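Local structure of TSC1 N-terminal domain (Chaetomium thermophilum, 7A0M) at residues Glu370-Arg373 against Lys374-Leu377; Val360-Ala363 against Glu364-Arg368; Pro324-Phe327 against Thr328-Tyr331. The protein probably binds phosphatidylinositol phosphates at the lysosomal membrane through this N-terminal helical part of TSC1, a subunit of the TSC complex that regulates mTORC1. One frame throughout, in Å; residues are numbered along the deposited sequence.

Contact 1: residues Glu370-Arg373 against Lys374-Leu377; sequences ERFR and KQHL
The carbonyl oxygen of Phe-372 is gripped by two donors that arrive from opposite faces of its plane. His-376 ND1 lies 2.9 Å from Phe-372 O in a fairly straight bond (162° at the hydrogen), with the oxygen in the imidazole plane. The backbone N of Gln-375, 3.0 Å from Phe-372 O, comes from well above the carbonyl plane. Donation from ND1 fixes the rotation of the ring, and NE2 is bonded to Thr-328 of helix 323-333, so the buried histidine is held at both nitrogens. The amide of Gln-375 runs alongside the Phe-372 ring: OE1 sits at the ring edge, 3.6 Å from CD1, with the two planes 60° apart. Elsewhere Arg-373 meets Glu-370 side-on, NH2 reaching OE1 at 2.8 Å on the syn side and NE reaching OE2 at 3.0 Å from above the carboxylate plane. A bend at chi3 (62°) turns the guanidinium back to this carboxylate. Lys-374 passes obliquely over one face of that guanidinium, its CG 3.8 Å from Arg-373 NH2. Lys-374 NZ stays 4.9 Å from Glu-370 OE1, too far for a salt bridge, though the opposite charges may attract weakly. Arg-373 NH1 donates to the carbonyl of Leu-378 of the second subunit, while Tyr-383 of that subunit packs on both members of the salt bridge. The last helical bond, Lys-374 N to Glu-370 O, is followed by a type I beta turn from Arg-373 to His-376, closed by His-376 N to Arg-373 O: a C-terminal helix end tied off by a side chain of the turn.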
loop_
_atom_site.group_PDB
_atom_site.type_symbol
_atom_site.label_atom_id
_atom_site.label_comp_id
_atom_site.label_asym_id
_atom_site.label_seq_id
_atom_site.Cartn_x
_atom_site.Cartn_y
_atom_site.Cartn_z
ATOM N N GLU B 370 5.510 5.846 -9.069
ATOM C CA GLU B 370 4.667 6.353 -7.991
ATOM C C GLU B 370 3.222 5.892 -8.141
ATOM O O GLU B 370 2.568 5.546 -7.151
ATOM C CB GLU B 370 4.739 7.880 -7.948
ATOM C CG GLU B 370 5.922 8.422 -7.164
ATOM C CD GLU B 370 5.845 8.087 -5.687
ATOM O OE1 GLU B 370 4.924 8.597 -5.013
ATOM O OE2 GLU B 370 6.698 7.313 -5.203
ATOM N N ARG B 371 2.702 5.883 -9.373
ATOM C CA ARG B 371 1.303 5.520 -9.573
ATOM C C ARG B 371 1.044 4.055 -9.242
ATOM O O ARG B 371 -0.059 3.707 -8.806
ATOM C CB ARG B 371 0.872 5.823 -11.009
ATOM C CG ARG B 371 1.684 5.116 -12.079
ATOM C CD ARG B 371 0.876 4.974 -13.359
ATOM N NE ARG B 371 1.678 4.470 -14.468
ATOM C CZ ARG B 371 1.170 4.011 -15.607
ATOM N NH1 ARG B 371 -0.144 3.982 -15.785
ATOM N NH2 ARG B 371 1.975 3.575 -16.566
ATOM N N PHE B 372 2.037 3.187 -9.439
ATOM C CA PHE B 372 1.885 1.794 -9.037
ATOM C C PHE B 372 2.096 1.610 -7.541
ATOM O O PHE B 372 1.466 0.737 -6.933
ATOM C CB PHE B 372 2.848 0.906 -9.825
ATOM C CG PHE B 372 2.604 0.920 -11.306
ATOM C CD1 PHE B 372 1.316 0.832 -11.806
ATOM C CD2 PHE B 372 3.658 1.029 -12.196
ATOM C CE1 PHE B 372 1.083 0.848 -13.166
ATOM C CE2 PHE B 372 3.432 1.045 -13.561
ATOM C CZ PHE B 372 2.142 0.954 -14.046
ATOM N N ARG B 373 2.976 2.415 -6.937
ATOM C CA ARG B 373 3.169 2.351 -5.492
ATOM C C ARG B 373 1.872 2.655 -4.756
ATOM O O ARG B 373 1.539 1.994 -3.766
ATOM C CB ARG B 373 4.264 3.325 -5.060
ATOM C CG ARG B 373 4.539 3.303 -3.568
ATOM C CD ARG B 373 5.453 4.440 -3.144
ATOM N NE ARG B 373 4.863 5.753 -3.397
ATOM C CZ ARG B 373 3.919 6.311 -2.642
ATOM N NH1 ARG B 373 3.445 5.673 -1.581
ATOM N NH2 ARG B 373 3.445 7.510 -2.951
ATOM N N LYS B 374 1.121 3.649 -5.232
ATOM C CA LYS B 374 -0.141 4.041 -4.621
ATOM C C LYS B 374 -1.248 3.021 -4.848
ATOM O O LYS B 374 -2.379 3.253 -4.405
ATOM C CB LYS B 374 -0.579 5.397 -5.174
ATOM C CG LYS B 374 0.399 6.530 -4.915
ATOM C CD LYS B 374 -0.134 7.840 -5.472
ATOM C CE LYS B 374 0.896 8.951 -5.369
ATOM N NZ LYS B 374 0.421 10.200 -6.027
ATOM N N GLN B 375 -0.958 1.911 -5.525
ATOM C CA GLN B 375 -1.937 0.867 -5.781
ATOM C C GLN B 375 -1.689 -0.403 -4.980
ATOM O O GLN B 375 -2.484 -1.344 -5.082
ATOM C CB GLN B 375 -1.953 0.515 -7.274
ATOM C CG GLN B 375 -2.549 1.573 -8.183
ATOM C CD GLN B 375 -2.414 1.207 -9.650
ATOM O OE1 GLN B 375 -1.769 0.217 -9.998
ATOM N NE2 GLN B 375 -3.026 2.003 -10.519
ATOM N N HIS B 376 -0.619 -0.464 -4.189
ATOM C CA HIS B 376 -0.224 -1.708 -3.545
ATOM C C HIS B 376 0.016 -1.509 -2.056
ATOM O O HIS B 376 0.662 -0.542 -1.640
ATOM C CB HIS B 376 1.028 -2.288 -4.208
ATOM C CG HIS B 376 0.781 -2.824 -5.584
ATOM N ND1 HIS B 376 0.685 -2.012 -6.693
ATOM C CD2 HIS B 376 0.596 -4.090 -6.028
ATOM C CE1 HIS B 376 0.458 -2.754 -7.762
ATOM N NE2 HIS B 376 0.400 -4.020 -7.386
ATOM N N LEU B 377 -0.505 -2.443 -1.264
ATOM C CA LEU B 377 -0.286 -2.461 0.173
ATOM C C LEU B 377 1.150 -2.865 0.493
ATOM O O LEU B 377 1.877 -3.401 -0.350
ATOM C CB LEU B 377 -1.256 -3.432 0.847
ATOM C CG LEU B 377 -2.751 -3.172 0.653
ATOM C CD1 LEU B 377 -3.550 -4.418 1.001
ATOM C CD2 LEU B 377 -3.203 -1.989 1.492
#

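Contact 2: residues Val360-Ala363 against Glu364-Arg368; sequences VHAA and EIRER
Main-chain bonding between Val-360-Ala-363 and Glu-364-Arg-368 is that of a regular alpha helix, four successive i to i+4 hydrogen bonds running from Glu-364 N to Val-360 O through Glu-367 N to Ala-363 O, all of 2.9 to 3.0 Å. The aromatic contact is a CH-pi interaction. CG1 of Ile-365 stands over one face of the His-361 imidazole, 3.8 Å from the ring centroid and displaced toward the CE1 rim, where the gap from Ile-365 CG1 to His-361 CE1 narrows to 3.5 Å. With CG anti to the backbone N (chi1 179°), the histidine ring swings along the helix toward the isoleucine one turn on. Beyond it, Ile-365 packs on Ala-275 and Leu-278 of helix 267-278.

Among the charged side chains, contact across the segments is made chiefly by van der Waals approach. The extended Glu-364 lies beside Val-360 and points the same way, OE2 coming within 3.3 Å of Val-360 CG1. Arg-366, bent at chi3 (-82°), folds back so that one guanidinium face lies above the carbonyl oxygen of Ala-362, and its NH2 is 3.9 Å from Ala-362 CB. Its NH1 bonds to the carbonyl of Tyr-383 of the second subunit, and Arg-368 forms a salt bridge with Asp-281. The whole is an amphipathic helix, with Ile-365 facing helix 267-278 and Arg-366 at the subunit interface.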
loop_
_atom_site.group_PDB
_atom_site.type_symbol
_atom_site.label_atom_id
_atom_site.label_comp_id
_atom_site.label_asym_id
_atom_site.label_seq_id
_atom_site.Cartn_x
_atom_site.Cartn_y
_atom_site.Cartn_z
ATOM N N VAL B 360 19.613 10.660 -12.996
ATOM C CA VAL B 360 18.412 11.174 -13.646
ATOM C C VAL B 360 17.489 10.022 -14.019
ATOM O O VAL B 360 16.268 10.096 -13.835
ATOM C CB VAL B 360 18.790 12.024 -14.874
ATOM C CG1 VAL B 360 17.558 12.345 -15.706
ATOM C CG2 VAL B 360 19.491 13.301 -14.439
ATOM N N HIS B 361 18.063 8.938 -14.547
ATOM C CA HIS B 361 17.271 7.758 -14.875
ATOM C C HIS B 361 16.632 7.149 -13.634
ATOM O O HIS B 361 15.475 6.717 -13.671
ATOM C CB HIS B 361 18.153 6.728 -15.577
ATOM C CG HIS B 361 17.440 5.463 -15.940
ATOM N ND1 HIS B 361 17.494 4.331 -15.157
ATOM C CD2 HIS B 361 16.661 5.151 -17.003
ATOM C CE1 HIS B 361 16.778 3.374 -15.721
ATOM N NE2 HIS B 361 16.261 3.847 -16.841
ATOM N N ALA B 362 17.367 7.114 -12.519
ATOM C CA ALA B 362 16.818 6.559 -11.286
ATOM C C ALA B 362 15.630 7.374 -10.789
ATOM O O ALA B 362 14.592 6.816 -10.416
ATOM C CB ALA B 362 17.906 6.485 -10.216
ATOM N N ALA B 363 15.769 8.702 -10.768
ATOM C CA ALA B 363 14.662 9.557 -10.349
ATOM C C ALA B 363 13.461 9.409 -11.274
ATOM O O ALA B 363 12.311 9.427 -10.819
ATOM C CB ALA B 363 15.118 11.015 -10.291
ATOM N N GLU B 364 13.705 9.263 -12.577
ATOM C CA GLU B 364 12.602 9.124 -13.523
ATOM C C GLU B 364 11.884 7.789 -13.354
ATOM O O GLU B 364 10.654 7.724 -13.465
ATOM C CB GLU B 364 13.122 9.283 -14.950
ATOM C CG GLU B 364 13.506 10.706 -15.321
ATOM C CD GLU B 364 14.202 10.789 -16.665
ATOM O OE1 GLU B 364 14.399 9.732 -17.299
ATOM O OE2 GLU B 364 14.552 11.911 -17.089
ATOM N N ILE B 365 12.632 6.712 -13.097
ATOM C CA ILE B 365 12.004 5.419 -12.831
ATOM C C ILE B 365 11.151 5.491 -11.570
ATOM O O ILE B 365 10.031 4.968 -11.528
ATOM C CB ILE B 365 13.072 4.312 -12.730
ATOM C CG1 ILE B 365 13.772 4.114 -14.075
ATOM C CG2 ILE B 365 12.446 3.006 -12.256
ATOM C CD1 ILE B 365 13.001 3.252 -15.049
ATOM N N ARG B 366 11.667 6.144 -10.526
ATOM C CA ARG B 366 10.907 6.299 -9.289
ATOM C C ARG B 366 9.641 7.113 -9.516
ATOM O O ARG B 366 8.552 6.726 -9.075
ATOM C CB ARG B 366 11.775 6.961 -8.222
ATOM C CG ARG B 366 12.816 6.057 -7.609
ATOM C CD ARG B 366 13.425 6.719 -6.393
ATOM N NE ARG B 366 14.482 7.664 -6.734
ATOM C CZ ARG B 366 15.778 7.374 -6.691
ATOM N NH1 ARG B 366 16.176 6.164 -6.321
ATOM N NH2 ARG B 366 16.676 8.293 -7.016
ATOM N N GLU B 367 9.769 8.254 -10.197
ATOM C CA GLU B 367 8.627 9.144 -10.376
ATOM C C GLU B 367 7.519 8.468 -11.175
ATOM O O GLU B 367 6.331 8.688 -10.912
ATOM C CB GLU B 367 9.076 10.436 -11.056
ATOM C CG GLU B 367 8.096 11.592 -10.919
ATOM C CD GLU B 367 7.870 12.000 -9.474
ATOM O OE1 GLU B 367 7.046 11.357 -8.788
ATOM O OE2 GLU B 367 8.521 12.964 -9.019
ATOM N N ARG B 368 7.888 7.635 -12.149
ATOM C CA ARG B 368 6.894 6.902 -12.922
ATOM C C ARG B 368 6.368 5.676 -12.189
ATOM O O ARG B 368 5.296 5.173 -12.541
ATOM C CB ARG B 368 7.480 6.484 -14.272
ATOM C CG ARG B 368 7.764 7.646 -15.207
ATOM C CD ARG B 368 7.988 7.161 -16.627
ATOM N NE ARG B 368 8.045 8.266 -17.579
ATOM C CZ ARG B 368 7.702 8.165 -18.859
ATOM N NH1 ARG B 368 7.271 7.007 -19.342
ATOM N NH2 ARG B 368 7.786 9.221 -19.656
#

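Contact 3: residues Pro324-Phe327 against Thr328-Tyr331; sequences PEYF and TILY
Leu-330 rides on the Tyr-326 ring one turn back in helix 323-333, an alpha helix, largely buried here, of the helical N-terminal domain. This is the tightly packed flank: Leu-330 CD1 sits over one face, 3.7 Å from the ring centroid and 19° off its normal, displaced toward the hydroxyl end, where Tyr-326 CZ is 3.5 Å from Leu-330 CD1. CG lies anti to the backbone N in Tyr-326 (chi1 -172°) and beside it in Leu-330, which brings the two side chains together obliquely. The Ile-329 side chain crosses that of Tyr-326 at about a right angle, its CG2 3.9 Å from Tyr-326 CD1. Helices 242-255 and 267-278 pack against Tyr-326, whose hydroxyl bonds to the carbonyl of Leu-270.

The Phe-327 and Tyr-331 side chains, by contrast, run side by side with a looser touch, CE1 of Phe-327 being 4.1 Å from CB of Tyr-331. Both rings meet that of His-376; on the second subunit Tyr-383 packs on Phe-327 and Leu-378 on Tyr-331. The partly exposed end begins at Pro-324 and Glu-325, whose side chains turn away from the next turn. There Thr-328 N donates to Pro-324 O at 3.1 Å.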
loop_
_atom_site.group_PDB
_atom_site.type_symbol
_atom_site.label_atom_id
_atom_site.label_comp_id
_atom_site.label_asym_id
_atom_site.label_seq_id
_atom_site.Cartn_x
_atom_site.Cartn_y
_atom_site.Cartn_z
ATOM N N PRO B 324 0.726 -2.477 -15.660
ATOM C CA PRO B 324 0.348 -2.501 -14.234
ATOM C C PRO B 324 0.293 -3.898 -13.643
ATOM O O PRO B 324 0.725 -4.101 -12.501
ATOM C CB PRO B 324 -1.032 -1.828 -14.226
ATOM C CG PRO B 324 -1.038 -0.968 -15.430
ATOM C CD PRO B 324 -0.247 -1.710 -16.463
ATOM N N GLU B 325 -0.232 -4.872 -14.389
ATOM C CA GLU B 325 -0.259 -6.246 -13.896
ATOM C C GLU B 325 1.146 -6.815 -13.750
ATOM O O GLU B 325 1.379 -7.677 -12.894
ATOM C CB GLU B 325 -1.099 -7.121 -14.827
ATOM C CG GLU B 325 -2.580 -6.752 -14.875
ATOM C CD GLU B 325 -2.872 -5.560 -15.771
ATOM O OE1 GLU B 325 -1.914 -4.900 -16.225
ATOM O OE2 GLU B 325 -4.063 -5.280 -16.019
ATOM N N TYR B 326 2.090 -6.350 -14.572
ATOM C CA TYR B 326 3.470 -6.811 -14.448
ATOM C C TYR B 326 4.110 -6.286 -13.169
ATOM O O TYR B 326 4.855 -7.010 -12.499
ATOM C CB TYR B 326 4.274 -6.384 -15.675
ATOM C CG TYR B 326 5.667 -6.967 -15.737
ATOM C CD1 TYR B 326 5.887 -8.315 -15.488
ATOM C CD2 TYR B 326 6.759 -6.173 -16.059
ATOM C CE1 TYR B 326 7.160 -8.854 -15.549
ATOM C CE2 TYR B 326 8.035 -6.703 -16.124
ATOM C CZ TYR B 326 8.229 -8.045 -15.868
ATOM O OH TYR B 326 9.496 -8.576 -15.930
ATOM N N PHE B 327 3.836 -5.026 -12.817
ATOM C CA PHE B 327 4.286 -4.501 -11.531
ATOM C C PHE B 327 3.733 -5.332 -10.381
ATOM O O PHE B 327 4.454 -5.646 -9.427
ATOM C CB PHE B 327 3.864 -3.035 -11.389
ATOM C CG PHE B 327 4.363 -2.368 -10.132
ATOM C CD1 PHE B 327 3.700 -2.536 -8.923
ATOM C CD2 PHE B 327 5.485 -1.557 -10.163
ATOM C CE1 PHE B 327 4.157 -1.921 -7.772
ATOM C CE2 PHE B 327 5.944 -0.937 -9.014
ATOM C CZ PHE B 327 5.280 -1.120 -7.818
ATOM N N THR B 328 2.449 -5.694 -10.457
ATOM C CA THR B 328 1.816 -6.445 -9.379
ATOM C C THR B 328 2.476 -7.804 -9.180
ATOM O O THR B 328 2.733 -8.217 -8.043
ATOM C CB THR B 328 0.323 -6.608 -9.668
ATOM O OG1 THR B 328 -0.325 -5.335 -9.567
ATOM C CG2 THR B 328 -0.316 -7.576 -8.683
ATOM N N ILE B 329 2.771 -8.510 -10.274
ATOM C CA ILE B 329 3.325 -9.852 -10.137
ATOM C C ILE B 329 4.781 -9.794 -9.686
ATOM O O ILE B 329 5.235 -10.661 -8.928
ATOM C CB ILE B 329 3.154 -10.645 -11.450
ATOM C CG1 ILE B 329 3.364 -12.141 -11.206
ATOM C CG2 ILE B 329 4.096 -10.142 -12.537
ATOM C CD1 ILE B 329 2.377 -12.737 -10.225
ATOM N N LEU B 330 5.535 -8.782 -10.122
ATOM C CA LEU B 330 6.908 -8.626 -9.649
ATOM C C LEU B 330 6.934 -8.236 -8.177
ATOM O O LEU B 330 7.709 -8.791 -7.389
ATOM C CB LEU B 330 7.643 -7.583 -10.491
ATOM C CG LEU B 330 7.944 -7.914 -11.952
ATOM C CD1 LEU B 330 8.608 -6.725 -12.629
ATOM C CD2 LEU B 330 8.820 -9.152 -12.056
ATOM N N TYR B 331 6.087 -7.280 -7.790
ATOM C CA TYR B 331 6.016 -6.864 -6.395
ATOM C C TYR B 331 5.439 -7.962 -5.511
ATOM O O TYR B 331 5.802 -8.063 -4.334
ATOM C CB TYR B 331 5.184 -5.586 -6.282
ATOM C CG TYR B 331 4.978 -5.091 -4.870
ATOM C CD1 TYR B 331 5.990 -4.426 -4.191
ATOM C CD2 TYR B 331 3.764 -5.275 -4.221
ATOM C CE1 TYR B 331 5.802 -3.965 -2.901
ATOM C CE2 TYR B 331 3.567 -4.819 -2.932
ATOM C CZ TYR B 331 4.590 -4.166 -2.277
ATOM O OH TYR B 331 4.395 -3.710 -0.994
#

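In the fold
Contact 3 is core, contacts 1 and 2 only partly buried. Contacts 1 and 2 adjoin on helix 357-373: contact 2 covers regular helix, contact 1 its end and the turn beyond. Contact 3, on helix 323-333, touches contact 1 directly, through His-376 with Thr-328 and Leu-377 with Tyr-331, but stays about 7 Å from contact 2 at the nearest atoms. Chemistry follows place: contacts 2 and 3 each set an aliphatic side chain over a ring face, but contact 2 adds charged chains on its more exposed side, whereas contact 1 relies on a salt bridge and a histidine bonded to a carbonyl at the helix end. All three reach the second subunit, contact 2 through Arg-366 alone.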